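Local atomic coordinates of CRISPR-associated endonuclease/helicase Cas3 (PDB entry 3SK9), a protein that cuts single-stranded DNA with the N-terminal HD nuclease domain modelled here and, as the full-length nuclease-helicase, serves CRISPR immunity against mobile genetic elements. Residues A[73-77]-A[114-118]; A[35-40]-A[238-242]; A[23-28]-A[221-225]; A[51-56]-A[195-201]; A[249-253]-A[261-265]. All coordinates share one frame; numbering follows the deposited sequence.

Contact 1: A[73-77]-A[114-118]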
# COMPACT_ATOMS: atom_id res chain seq x y z
N LEU A 73 0.78 1.89 -0.98
CA LEU A 73 1.78 1.87 -2.07
C LEU A 73 2.16 0.44 -2.43
O LEU A 73 3.05 0.26 -3.27
CB LEU A 73 3.03 2.63 -1.68
CG LEU A 73 2.76 4.06 -1.17
CD1 LEU A 73 4.03 4.58 -0.57
CD2 LEU A 73 2.26 4.93 -2.29
N HIS A 74 1.51 -0.56 -1.83
CA HIS A 74 1.85 -1.98 -2.11
C HIS A 74 1.95 -2.29 -3.61
O HIS A 74 2.81 -3.04 -4.02
CB HIS A 74 0.76 -2.86 -1.44
CG HIS A 74 0.97 -4.36 -1.51
ND1 HIS A 74 0.44 -5.13 -2.52
CD2 HIS A 74 1.56 -5.22 -0.65
CE1 HIS A 74 0.69 -6.41 -2.28
NE2 HIS A 74 1.38 -6.49 -1.15
N ASP A 75 1.04 -1.74 -4.42
CA ASP A 75 1.03 -2.10 -5.86
C ASP A 75 1.62 -1.00 -6.72
O ASP A 75 1.35 -0.95 -7.92
CB ASP A 75 -0.40 -2.46 -6.34
CG ASP A 75 -0.81 -3.90 -5.98
OD1 ASP A 75 -0.07 -4.63 -5.24
OD2 ASP A 75 -1.89 -4.31 -6.45
N LEU A 76 2.43 -0.13 -6.13
CA LEU A 76 3.07 0.92 -6.90
C LEU A 76 3.96 0.33 -8.03
O LEU A 76 4.13 0.94 -9.11
CB LEU A 76 3.92 1.81 -5.98
CG LEU A 76 4.60 2.95 -6.73
CD1 LEU A 76 3.51 3.88 -7.29
CD2 LEU A 76 5.57 3.74 -5.78
N GLY A 77 4.46 -0.88 -7.81
CA GLY A 77 5.24 -1.58 -8.84
C GLY A 77 4.52 -1.77 -10.19
O GLY A 77 5.17 -2.01 -11.20
N THR A 114 7.85 -2.75 -6.81
CA THR A 114 7.41 -1.90 -5.69
C THR A 114 8.62 -1.70 -4.77
O THR A 114 8.90 -0.58 -4.31
CB THR A 114 6.25 -2.56 -4.90
OG1 THR A 114 5.11 -2.65 -5.73
CG2 THR A 114 5.92 -1.74 -3.59
N GLU A 115 9.34 -2.78 -4.47
CA GLU A 115 10.46 -2.64 -3.56
C GLU A 115 11.53 -1.66 -4.12
O GLU A 115 12.01 -0.79 -3.41
CB GLU A 115 11.08 -4.00 -3.21
CG GLU A 115 12.37 -3.90 -2.35
CD GLU A 115 13.01 -5.24 -2.05
OE1 GLU A 115 12.44 -6.27 -2.47
OE2 GLU A 115 14.06 -5.26 -1.38
N LEU A 116 11.92 -1.81 -5.39
CA LEU A 116 12.92 -0.91 -5.98
C LEU A 116 12.45 0.54 -5.97
O LEU A 116 13.25 1.42 -5.69
CB LEU A 116 13.26 -1.30 -7.39
CG LEU A 116 13.99 -2.64 -7.50
CD1 LEU A 116 14.12 -3.04 -8.98
CD2 LEU A 116 15.32 -2.50 -6.83
N PHE A 117 11.19 0.78 -6.30
CA PHE A 117 10.67 2.14 -6.39
C PHE A 117 10.67 2.76 -5.00
O PHE A 117 11.06 3.92 -4.82
CB PHE A 117 9.24 2.19 -6.96
CG PHE A 117 9.13 1.68 -8.39
CD1 PHE A 117 10.23 1.58 -9.21
CD2 PHE A 117 7.88 1.34 -8.91
CE1 PHE A 117 10.10 1.14 -10.52
CE2 PHE A 117 7.76 0.91 -10.23
CZ PHE A 117 8.85 0.80 -11.01
N LEU A 118 10.23 1.98 -4.00
CA LEU A 118 10.04 2.55 -2.67
C LEU A 118 11.39 2.82 -2.00
O LEU A 118 11.46 3.74 -1.16
CB LEU A 118 9.15 1.65 -1.79
CG LEU A 118 7.67 1.65 -2.19
CD1 LEU A 118 6.81 0.81 -1.19
CD2 LEU A 118 7.14 3.09 -2.24
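T114 on helix 110-124 ties two backbone groups of segment 73-77 together through one hydroxyl. OG1 gives its proton to H74 O at 2.9 Å and accepts the amide of G77, whose N stands 2.8 Å from OG1. Neither bond is ideally directed: the hydroxyl lies above the carbonyl plane of H74, and the G77 N-H meets OG1 at 141°. With chi1 at -66°, T114 keeps OG1 beside its own backbone N and swings the methyl against the turn, where CG2 rests 3.5 Å from L73 O.

Inside the turn, H74 ND1 donates to D75 OD1 over 2.8 Å, reaching that oxygen from above the carboxylate plane. D75 has further partners in K78 and in H110, which reaches it from the start of T114's own helix.

Around this polar core the packing is apolar. The leucine pair L73 and L76 converges on one methyl of L118, with L73 CD1 at 3.8 Å and L76 CD2 at 3.9 Å from L118 CD2. F117 turns the edge of its ring to L76 O, which lies in the ring plane 3.8 Å from CD2, while G77 CA approaches the same ring obliquely.

L73 to L76 form a type I turn bearing the adjacent His-Asp pair that names the HD superfamily. H74 and D75, with H29 and D210, bind the divalent metal, and T114 holds the turn from behind, since both metal-binding side chains leave the backbone away from 114-118.

Contact 2: A[35-40]-A[238-242]; sequences AVALAV and AQEAL
A39 and Q239 share a water that joins the two helices at the margin of their contact. The water donates both ways, to Q239 OE1 at 2.7 Å and to the backbone oxygen A39 O at 2.8 Å. Q239 reaches it by starting anti to the backbone N (chi1 -166°) and then bending at chi2, while NE2 of the same amide is held by N243, which fixes the rotation of the group.

Behind the water, the surfaces are made of small aliphatic groups. A238 CB, pointing at helix 26-43, lies against bare backbone, 3.8 Å from A35 O and 3.9 Å from V36 CA, with the A39 methyl beside it at 4.0 Å from A238 CB. L242 brings the long apolar side chain of this interface. Its CD1 settles on A39 CB and on V40 N, each 3.8 Å from it, whereas CD2 turns to the V36 side.

The axes of these short segments approach to 9.4 Å at a signed angle of -64°, with the methyls of A39 and A238 meeting between them. F219 covers V36 and A238 from a loop, and V36 also reaches helix 196-213, which carries the metal-binding D210.

No direct hydrogen bond links the segments. Helix 230-246 is therefore held to helix 26-43 here chiefly by close aliphatic packing, and polar bridging is left to a water at the edge.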
# COMPACT_ATOMS: atom_id res chain seq x y z
N ALA A 35 -7.53 2.88 2.35
CA ALA A 35 -8.79 3.05 3.07
C ALA A 35 -9.06 1.80 3.93
O ALA A 35 -9.50 1.91 5.08
CB ALA A 35 -9.98 3.32 2.08
N VAL A 36 -8.79 0.61 3.37
CA VAL A 36 -8.96 -0.63 4.16
C VAL A 36 -7.97 -0.61 5.33
O VAL A 36 -8.32 -0.98 6.48
CB VAL A 36 -8.73 -1.90 3.32
CG1 VAL A 36 -8.73 -3.17 4.20
CG2 VAL A 36 -9.81 -2.01 2.18
N ALA A 37 -6.71 -0.23 5.05
CA ALA A 37 -5.69 -0.18 6.12
C ALA A 37 -6.14 0.74 7.25
O ALA A 37 -6.03 0.39 8.42
CB ALA A 37 -4.33 0.31 5.55
N LEU A 38 -6.63 1.94 6.90
CA LEU A 38 -7.03 2.90 7.92
C LEU A 38 -8.22 2.35 8.72
O LEU A 38 -8.26 2.41 9.98
CB LEU A 38 -7.35 4.25 7.27
CG LEU A 38 -7.62 5.39 8.28
CD1 LEU A 38 -6.48 5.46 9.33
CD2 LEU A 38 -7.77 6.74 7.57
N ALA A 39 -9.17 1.74 8.02
CA ALA A 39 -10.37 1.21 8.69
C ALA A 39 -10.04 0.07 9.64
O ALA A 39 -10.53 -0.01 10.77
CB ALA A 39 -11.43 0.78 7.67
N VAL A 40 -9.22 -0.86 9.17
CA VAL A 40 -8.85 -1.96 10.05
C VAL A 40 -7.93 -1.50 11.24
O VAL A 40 -8.12 -1.99 12.32
CB VAL A 40 -8.39 -3.28 9.35
CG1 VAL A 40 -7.06 -3.16 8.73
CG2 VAL A 40 -8.35 -4.39 10.44
N ALA A 238 -14.88 0.08 2.74
CA ALA A 238 -13.95 -0.69 3.59
C ALA A 238 -14.66 -1.19 4.85
O ALA A 238 -14.49 -2.33 5.28
CB ALA A 238 -12.76 0.18 3.99
N GLN A 239 -15.46 -0.32 5.44
CA GLN A 239 -16.17 -0.71 6.66
C GLN A 239 -17.16 -1.83 6.35
O GLN A 239 -17.26 -2.80 7.11
CB GLN A 239 -16.87 0.50 7.30
CG GLN A 239 -17.34 0.22 8.76
CD GLN A 239 -16.20 -0.35 9.65
OE1 GLN A 239 -15.16 0.29 9.85
NE2 GLN A 239 -16.40 -1.58 10.16
N GLU A 240 -17.86 -1.74 5.23
CA GLU A 240 -18.80 -2.82 4.84
C GLU A 240 -18.08 -4.13 4.60
O GLU A 240 -18.58 -5.19 4.95
CB GLU A 240 -19.61 -2.46 3.58
CG GLU A 240 -20.77 -1.52 3.81
CD GLU A 240 -21.63 -1.37 2.55
OE1 GLU A 240 -22.83 -1.73 2.59
OE2 GLU A 240 -21.09 -0.91 1.51
N ALA A 241 -16.92 -4.04 3.96
CA ALA A 241 -16.16 -5.22 3.58
C ALA A 241 -15.65 -5.87 4.85
O ALA A 241 -15.72 -7.09 5.01
CB ALA A 241 -14.98 -4.83 2.71
N LEU A 242 -15.14 -5.07 5.77
CA LEU A 242 -14.62 -5.67 7.01
C LEU A 242 -15.75 -6.36 7.77
O LEU A 242 -15.56 -7.46 8.30
CB LEU A 242 -13.88 -4.66 7.87
CG LEU A 242 -12.65 -4.11 7.14
CD1 LEU A 242 -12.14 -2.98 7.94
CD2 LEU A 242 -11.58 -5.21 6.95
O HOH W 1 -13.00 1.35 11.02

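Contact 3: A[23-28]-A[221-225]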
# COMPACT_ATOMS: atom_id res chain seq x y z
N PHE A 23 -11.02 -0.62 -16.40
CA PHE A 23 -11.84 0.43 -15.86
C PHE A 23 -11.49 0.78 -14.39
O PHE A 23 -12.24 1.52 -13.74
CB PHE A 23 -13.34 0.05 -15.99
CG PHE A 23 -13.77 -0.18 -17.43
CD1 PHE A 23 -13.97 0.90 -18.26
CD2 PHE A 23 -13.89 -1.46 -17.94
CE1 PHE A 23 -14.33 0.73 -19.59
CE2 PHE A 23 -14.25 -1.66 -19.27
CZ PHE A 23 -14.49 -0.55 -20.10
N HIS A 24 -10.36 0.26 -13.88
CA HIS A 24 -9.97 0.48 -12.46
C HIS A 24 -8.56 1.07 -12.46
O HIS A 24 -7.59 0.36 -12.68
CB HIS A 24 -10.02 -0.86 -11.73
CG HIS A 24 -9.94 -0.75 -10.23
ND1 HIS A 24 -10.75 0.09 -9.49
CD2 HIS A 24 -9.21 -1.46 -9.33
CE1 HIS A 24 -10.49 -0.07 -8.21
NE2 HIS A 24 -9.55 -0.99 -8.07
N PRO A 25 -8.46 2.39 -12.31
CA PRO A 25 -7.12 2.97 -12.32
C PRO A 25 -6.27 2.43 -11.15
O PRO A 25 -6.83 2.17 -10.07
CB PRO A 25 -7.41 4.49 -12.11
CG PRO A 25 -8.78 4.71 -12.73
CD PRO A 25 -9.54 3.41 -12.42
N LEU A 26 -4.96 2.36 -11.34
CA LEU A 26 -4.05 1.96 -10.27
C LEU A 26 -4.28 2.88 -9.07
O LEU A 26 -4.31 2.42 -7.93
CB LEU A 26 -2.61 2.09 -10.74
CG LEU A 26 -1.53 1.71 -9.69
CD1 LEU A 26 -1.79 0.34 -9.12
CD2 LEU A 26 -0.16 1.76 -10.40
N LEU A 27 -4.46 4.19 -9.30
CA LEU A 27 -4.61 5.10 -8.15
C LEU A 27 -5.84 4.75 -7.30
O LEU A 27 -5.82 4.88 -6.06
CB LEU A 27 -4.74 6.56 -8.62
CG LEU A 27 -4.95 7.58 -7.52
CD1 LEU A 27 -3.79 7.65 -6.53
CD2 LEU A 27 -5.19 8.95 -8.19
N ALA A 28 -6.92 4.32 -7.96
CA ALA A 28 -8.13 3.89 -7.26
C ALA A 28 -7.82 2.69 -6.37
O ALA A 28 -8.26 2.63 -5.22
CB ALA A 28 -9.24 3.55 -8.23
N TYR A 221 -15.20 -1.99 -9.60
CA TYR A 221 -14.45 -1.22 -10.60
C TYR A 221 -15.33 -0.11 -11.13
O TYR A 221 -16.56 -0.27 -11.14
CB TYR A 221 -14.03 -2.11 -11.78
CG TYR A 221 -13.18 -3.32 -11.41
CD1 TYR A 221 -12.19 -3.25 -10.42
CD2 TYR A 221 -13.38 -4.53 -12.06
CE1 TYR A 221 -11.40 -4.36 -10.10
CE2 TYR A 221 -12.58 -5.65 -11.75
CZ TYR A 221 -11.60 -5.55 -10.77
OH TYR A 221 -10.82 -6.66 -10.46
N GLY A 222 -14.72 1.02 -11.52
CA GLY A 222 -15.43 2.10 -12.19
C GLY A 222 -15.66 3.35 -11.36
O GLY A 222 -16.43 4.26 -11.76
N ARG A 223 -14.99 3.44 -10.21
CA ARG A 223 -15.08 4.63 -9.37
C ARG A 223 -13.93 5.51 -9.81
O ARG A 223 -12.83 5.01 -10.06
CB ARG A 223 -15.00 4.29 -7.86
CG ARG A 223 -16.29 3.55 -7.36
CD ARG A 223 -16.16 2.89 -6.01
NE ARG A 223 -15.25 1.76 -6.12
CZ ARG A 223 -14.10 1.64 -5.48
NH1 ARG A 223 -13.72 2.55 -4.58
NH2 ARG A 223 -13.34 0.55 -5.74
N ASP A 224 -14.17 6.82 -9.88
CA ASP A 224 -13.16 7.74 -10.39
C ASP A 224 -12.36 8.36 -9.27
O ASP A 224 -12.90 9.18 -8.51
CB ASP A 224 -13.88 8.85 -11.22
CG ASP A 224 -12.91 9.90 -11.80
OD1 ASP A 224 -13.42 10.84 -12.46
OD2 ASP A 224 -11.66 9.83 -11.60
N PRO A 225 -11.06 8.03 -9.19
CA PRO A 225 -10.23 8.51 -8.09
C PRO A 225 -9.88 10.00 -8.18
O PRO A 225 -9.33 10.55 -7.25
CB PRO A 225 -8.97 7.63 -8.19
CG PRO A 225 -8.84 7.33 -9.66
CD PRO A 225 -10.30 7.10 -10.08
O HOH W 2 -12.40 2.28 -10.10
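H24 packs its imidazole against Y221, whose CD1 lies over one face of that ring, toward its rim, 3.4 Å from H24 CG. The rings are neither stacked nor edge-to-face: their planes meet at 46° and the centroids are 4.9 Å apart. CG stands anti to the backbone N of H24 (chi1 -168°), a setting that carries the imidazole across Y221, and the two side chains cross at about a right angle.

A water lies in the plane of the imidazole at its edge, 2.8 Å from H24 ND1. It accepts the amide of G222, at 3.0 Å from G222 N, and donates to R223 O at 2.8 Å, so one solvent molecule links the histidine to two backbone groups of the 221-225 loop. R223 runs alongside H24 in the same direction, its NH2 3.8 Å from H24 CE1. The guanidinium itself is held by P220 O through NE and by a salt bridge from NH2 to D32.

Farther along, P225 packs on the first turn of helix 26-43. Its CD meets CG of P25, the N-cap residue, at 3.9 Å, and its CB faces the L27 branch CD2 and the A28 backbone.

The side chain of H24 comes within about 4 Å of that of the metal-binding H29, nearest atoms, which is consistent with a second-shell place beside the metal site. Y221 over one face and the water at the edge hold the imidazole there, while the proline packing joins the 221-225 loop to the start of the helix that carries H29.

Contact 4: A[51-56]-A[195-201]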
# COMPACT_ATOMS: atom_id res chain seq x y z
N LEU A 51 1.13 0.51 19.84
CA LEU A 51 2.37 0.01 19.22
C LEU A 51 2.73 0.83 17.98
O LEU A 51 3.92 1.12 17.74
CB LEU A 51 2.21 -1.46 18.84
CG LEU A 51 2.31 -2.45 20.01
CD1 LEU A 51 2.02 -3.91 19.59
CD2 LEU A 51 3.70 -2.36 20.66
N TYR A 52 1.72 1.14 17.12
CA TYR A 52 2.02 1.97 15.93
C TYR A 52 2.49 3.36 16.30
O TYR A 52 3.36 3.92 15.66
CB TYR A 52 0.78 2.09 15.02
CG TYR A 52 0.67 0.96 14.03
CD1 TYR A 52 1.20 1.08 12.74
CD2 TYR A 52 0.05 -0.25 14.39
CE1 TYR A 52 1.08 0.04 11.82
CE2 TYR A 52 -0.05 -1.30 13.49
CZ TYR A 52 0.47 -1.15 12.21
OH TYR A 52 0.35 -2.18 11.29
N ALA A 53 1.88 3.94 17.33
CA ALA A 53 2.28 5.29 17.77
C ALA A 53 3.74 5.26 18.23
O ALA A 53 4.52 6.18 17.95
CB ALA A 53 1.32 5.79 18.91
N GLU A 54 4.12 4.19 18.93
CA GLU A 54 5.47 4.05 19.46
C GLU A 54 6.44 3.71 18.33
O GLU A 54 7.61 4.15 18.33
CB GLU A 54 5.49 2.95 20.53
CG GLU A 54 6.83 2.70 21.20
CD GLU A 54 6.74 1.59 22.25
OE1 GLU A 54 7.31 1.78 23.35
OE2 GLU A 54 6.07 0.53 22.01
N ASP A 55 5.97 2.91 17.37
CA ASP A 55 6.82 2.48 16.25
C ASP A 55 7.36 3.70 15.51
O ASP A 55 8.51 3.72 15.03
CB ASP A 55 6.01 1.68 15.20
CG ASP A 55 5.74 0.24 15.62
OD1 ASP A 55 6.43 -0.29 16.54
OD2 ASP A 55 4.84 -0.35 14.99
N TRP A 56 6.49 4.69 15.33
CA TRP A 56 6.80 5.79 14.41
C TRP A 56 7.02 7.16 15.08
O TRP A 56 7.25 8.16 14.39
CB TRP A 56 5.70 5.85 13.34
CG TRP A 56 5.66 4.52 12.61
CD1 TRP A 56 4.64 3.59 12.62
CD2 TRP A 56 6.71 3.96 11.82
NE1 TRP A 56 5.02 2.48 11.87
CE2 TRP A 56 6.28 2.69 11.37
CE3 TRP A 56 7.96 4.43 11.41
CZ2 TRP A 56 7.09 1.87 10.54
CZ3 TRP A 56 8.75 3.63 10.59
CH2 TRP A 56 8.32 2.37 10.19
N ARG A 195 12.17 -0.20 14.17
CA ARG A 195 12.38 -1.51 14.78
C ARG A 195 11.76 -2.61 13.92
O ARG A 195 10.74 -2.40 13.28
CB ARG A 195 11.85 -1.59 16.22
CG ARG A 195 10.40 -1.28 16.38
CD ARG A 195 10.03 -1.23 17.88
NE ARG A 195 8.62 -0.90 18.09
CZ ARG A 195 8.07 -0.73 19.29
NH1 ARG A 195 8.83 -0.86 20.38
NH2 ARG A 195 6.76 -0.44 19.42
N PRO A 196 12.39 -3.79 13.88
CA PRO A 196 11.88 -4.87 13.03
C PRO A 196 10.38 -5.13 13.21
O PRO A 196 9.68 -5.32 12.24
CB PRO A 196 12.67 -6.09 13.52
CG PRO A 196 13.94 -5.49 14.10
CD PRO A 196 13.50 -4.23 14.75
N GLU A 197 9.89 -5.19 14.45
CA GLU A 197 8.46 -5.42 14.62
C GLU A 197 7.57 -4.34 13.97
O GLU A 197 6.44 -4.61 13.60
CB GLU A 197 8.08 -5.49 16.10
CG GLU A 197 8.64 -6.71 16.81
CD GLU A 197 7.97 -7.98 16.39
OE1 GLU A 197 6.84 -8.28 16.89
OE2 GLU A 197 8.62 -8.70 15.61
N ALA A 198 8.04 -3.10 13.91
CA ALA A 198 7.29 -2.04 13.27
C ALA A 198 7.16 -2.34 11.78
O ALA A 198 6.13 -2.12 11.18
CB ALA A 198 7.99 -0.72 13.46
N VAL A 199 8.25 -2.80 11.20
CA VAL A 199 8.24 -3.07 9.76
C VAL A 199 7.37 -4.28 9.44
O VAL A 199 6.63 -4.28 8.47
CB VAL A 199 9.70 -3.33 9.31
CG1 VAL A 199 9.80 -3.77 7.83
CG2 VAL A 199 10.49 -2.08 9.59
N LEU A 200 7.46 -5.30 10.27
CA LEU A 200 6.66 -6.52 10.08
C LEU A 200 5.16 -6.18 10.29
O LEU A 200 4.28 -6.80 9.66
CB LEU A 200 7.12 -7.60 11.08
CG LEU A 200 8.55 -8.16 10.71
CD1 LEU A 200 9.20 -8.95 11.91
CD2 LEU A 200 8.47 -8.99 9.39
N ARG A 201 4.86 -5.28 11.22
CA ARG A 201 3.46 -4.87 11.40
C ARG A 201 2.92 -4.27 10.08
O ARG A 201 1.78 -4.55 9.70
CB ARG A 201 3.30 -3.88 12.58
CG ARG A 201 3.02 -4.58 13.90
CD ARG A 201 2.76 -3.57 15.05
NE ARG A 201 3.97 -2.98 15.63
CZ ARG A 201 4.76 -3.63 16.48
NH1 ARG A 201 4.48 -4.89 16.82
NH2 ARG A 201 5.79 -3.04 17.03
O HOH W 3 4.30 -0.14 12.34
O HOH W 4 10.80 1.98 15.49
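R201 bends at chi3 (-80°) and R195 runs out straight from a crowded position at chi1 (58°), and these two shapes bring both guanidinium groups onto the carboxylate of D55. R201 meets it side-on and almost coplanar, the planes 7° apart. NE binds D55 OD2 at 2.8 Å and NH2 binds D55 OD1 at 2.9 Å, each nearly straight and on a syn lone pair. R195 arrives with its plane almost perpendicular to the carboxylate and spends two nitrogens on one oxygen: NE points at D55 OD1 nearly along the C-O axis, 2.8 Å away, and NH2 comes in from above the plane. The same NH2 reaches E54 OE2 at 2.9 Å, which closes a four-residue salt-bridge network.

L51 CB lies over one face of the R201 guanidinium, toward the rim, and E197 O over the centre of the opposite face, so the group is sandwiched. Y52 slides past the R201 chain in the other direction, its hydroxyl bonded to E260. A198 CB is pressed against the carboxylate, 3.3 Å from D55 CG.

A water finishes the site: it donates to D55 OD2 at 2.7 Å and to A198 O, and accepts W56 NE1, 2.8 Å from it. A second water connects D55 O with the R195 amide.

Four arginine N-H bonds and one water thus converge on D55, which would be expected to keep it ionised. Far from the metal site, the charges join the end of helix 46-56 to the start of helix 196-213.

Contact 5: A[249-253]-A[261-265]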
# COMPACT_ATOMS: atom_id res chain seq x y z
N ALA A 249 -19.78 -17.31 8.32
CA ALA A 249 -19.45 -18.22 7.21
C ALA A 249 -18.12 -17.88 6.53
O ALA A 249 -17.68 -18.58 5.62
CB ALA A 249 -20.56 -18.23 6.19
N PHE A 250 -17.49 -16.79 6.95
CA PHE A 250 -16.19 -16.43 6.43
C PHE A 250 -15.13 -16.63 7.51
O PHE A 250 -14.34 -17.57 7.45
CB PHE A 250 -16.18 -14.96 5.94
CG PHE A 250 -17.10 -14.71 4.78
CD1 PHE A 250 -16.70 -15.00 3.48
CD2 PHE A 250 -18.37 -14.18 4.98
CE1 PHE A 250 -17.54 -14.77 2.40
CE2 PHE A 250 -19.23 -13.94 3.91
CZ PHE A 250 -18.82 -14.24 2.62
N ALA A 251 -15.12 -15.75 8.50
CA ALA A 251 -14.11 -15.80 9.55
C ALA A 251 -14.42 -16.92 10.53
O ALA A 251 -15.58 -17.09 10.96
CB ALA A 251 -14.03 -14.48 10.28
N LYS A 252 -13.39 -17.69 10.88
CA LYS A 252 -13.53 -18.84 11.77
C LYS A 252 -12.55 -18.79 12.95
O LYS A 252 -12.65 -19.54 13.89
CB LYS A 252 -13.34 -20.14 10.98
CG LYS A 252 -14.12 -20.15 9.66
CD LYS A 252 -14.36 -21.56 9.13
CE LYS A 252 -15.51 -22.26 9.84
NZ LYS A 252 -15.83 -23.60 9.25
N ALA A 253 -11.58 -17.89 12.91
CA ALA A 253 -10.69 -17.69 14.05
C ALA A 253 -9.95 -16.40 13.79
O ALA A 253 -10.29 -15.70 12.86
CB ALA A 253 -9.71 -18.84 14.18
N LEU A 261 -4.07 -8.06 14.79
CA LEU A 261 -5.01 -9.16 14.58
C LEU A 261 -5.73 -9.02 13.25
O LEU A 261 -6.10 -7.89 12.84
CB LEU A 261 -6.10 -9.14 15.70
CG LEU A 261 -5.56 -9.30 17.12
CD1 LEU A 261 -6.62 -8.95 18.23
CD2 LEU A 261 -5.01 -10.73 17.33
N PHE A 262 -6.01 -10.16 12.62
CA PHE A 262 -6.81 -10.19 11.40
C PHE A 262 -7.77 -11.38 11.49
O PHE A 262 -7.45 -12.35 12.14
CB PHE A 262 -5.88 -10.41 10.17
CG PHE A 262 -4.81 -9.34 10.03
CD1 PHE A 262 -5.13 -8.07 9.58
CD2 PHE A 262 -3.50 -9.60 10.38
CE1 PHE A 262 -4.15 -7.09 9.47
CE2 PHE A 262 -2.53 -8.60 10.26
CZ PHE A 262 -2.87 -7.36 9.82
N PRO A 263 -8.90 -11.31 10.79
CA PRO A 263 -9.71 -12.54 10.65
C PRO A 263 -8.96 -13.67 9.89
O PRO A 263 -8.26 -13.43 8.87
CB PRO A 263 -10.94 -12.07 9.85
CG PRO A 263 -10.43 -10.89 9.05
CD PRO A 263 -9.41 -10.21 9.95
N TYR A 264 -9.05 -14.88 10.43
CA TYR A 264 -8.62 -16.09 9.73
C TYR A 264 -9.81 -16.62 8.92
O TYR A 264 -10.84 -17.05 9.48
CB TYR A 264 -8.09 -17.13 10.72
CG TYR A 264 -7.77 -18.48 10.11
CD1 TYR A 264 -6.61 -18.69 9.38
CD2 TYR A 264 -8.66 -19.54 10.25
CE1 TYR A 264 -6.33 -19.93 8.81
CE2 TYR A 264 -8.40 -20.79 9.69
CZ TYR A 264 -7.23 -20.97 8.97
OH TYR A 264 -6.98 -22.23 8.44
N ILE A 265 -9.66 -16.55 7.61
CA ILE A 265 -10.74 -16.83 6.66
C ILE A 265 -10.66 -18.28 6.18
O ILE A 265 -9.68 -19.00 6.42
CB ILE A 265 -10.67 -15.86 5.44
CG1 ILE A 265 -10.64 -14.41 5.91
CG2 ILE A 265 -11.85 -16.07 4.47
CD1 ILE A 265 -11.97 -13.92 6.48
OXT ILE A 265 -11.59 -18.79 5.55
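A251 and P263 form the apolar middle of this contact, their CB atoms 3.9 Å apart, at the open end of the small antiparallel beta hairpin built from strands 253-257 and 260-264. I265 adds CD1 to the patch, 4.4 Å from A251 CB, and the same methyl lies near F250 CB. On another side, the ring of Y264 leans obliquely toward A253, with CD2 4.1 Å from A253 CB. Y264 can do this because its CG stands anti to the backbone N (chi1 173°).

The hairpin backs onto the helical body. F262 sets its ring against that of F208, P263 also touches F208, and I265 reaches W211, all on helix 196-213. I265 is the last residue of this construct; in the full-length protein the chain runs on toward the helicase part.

Outside the apolar patch, backbone groups pair. Y264 N donates to A253 O across 2.8 Å, coming from above that carbonyl's plane. Next to it, K252 N donates to Y264 O at 3.0 Å in a nearly straight bond (169°), almost in line with the carbonyl. K252 takes part through this backbone amide, while the end of its side chain leads away. The same Y264 O also receives a CA-H...O contact from A251 CA, 3.5 Å away and 144° at the hydrogen.

Contact 1 lies in the core, its centre about 8 Å from the centre of the chain, and contact 2 is also buried; contacts 3 and 4 are partly buried and contact 5 is at the surface. Contacts 2 and 3 both use helix 26-43, and contact 3 touches contact 1 where L26 CD1 packs on D75 O, so the metal-site turn and the 23-28 segment are neighbours. Contacts 3 and 4 stand on opposite sides of the chain's centre. The chemistry differs from place to place: a threonine hydroxyl on backbone inside, aliphatic packing between helices, an aromatic-water-proline mixture beside the site, a salt-bridge network between 51-56 and 195-201, and mainly backbone pairing in the hairpin.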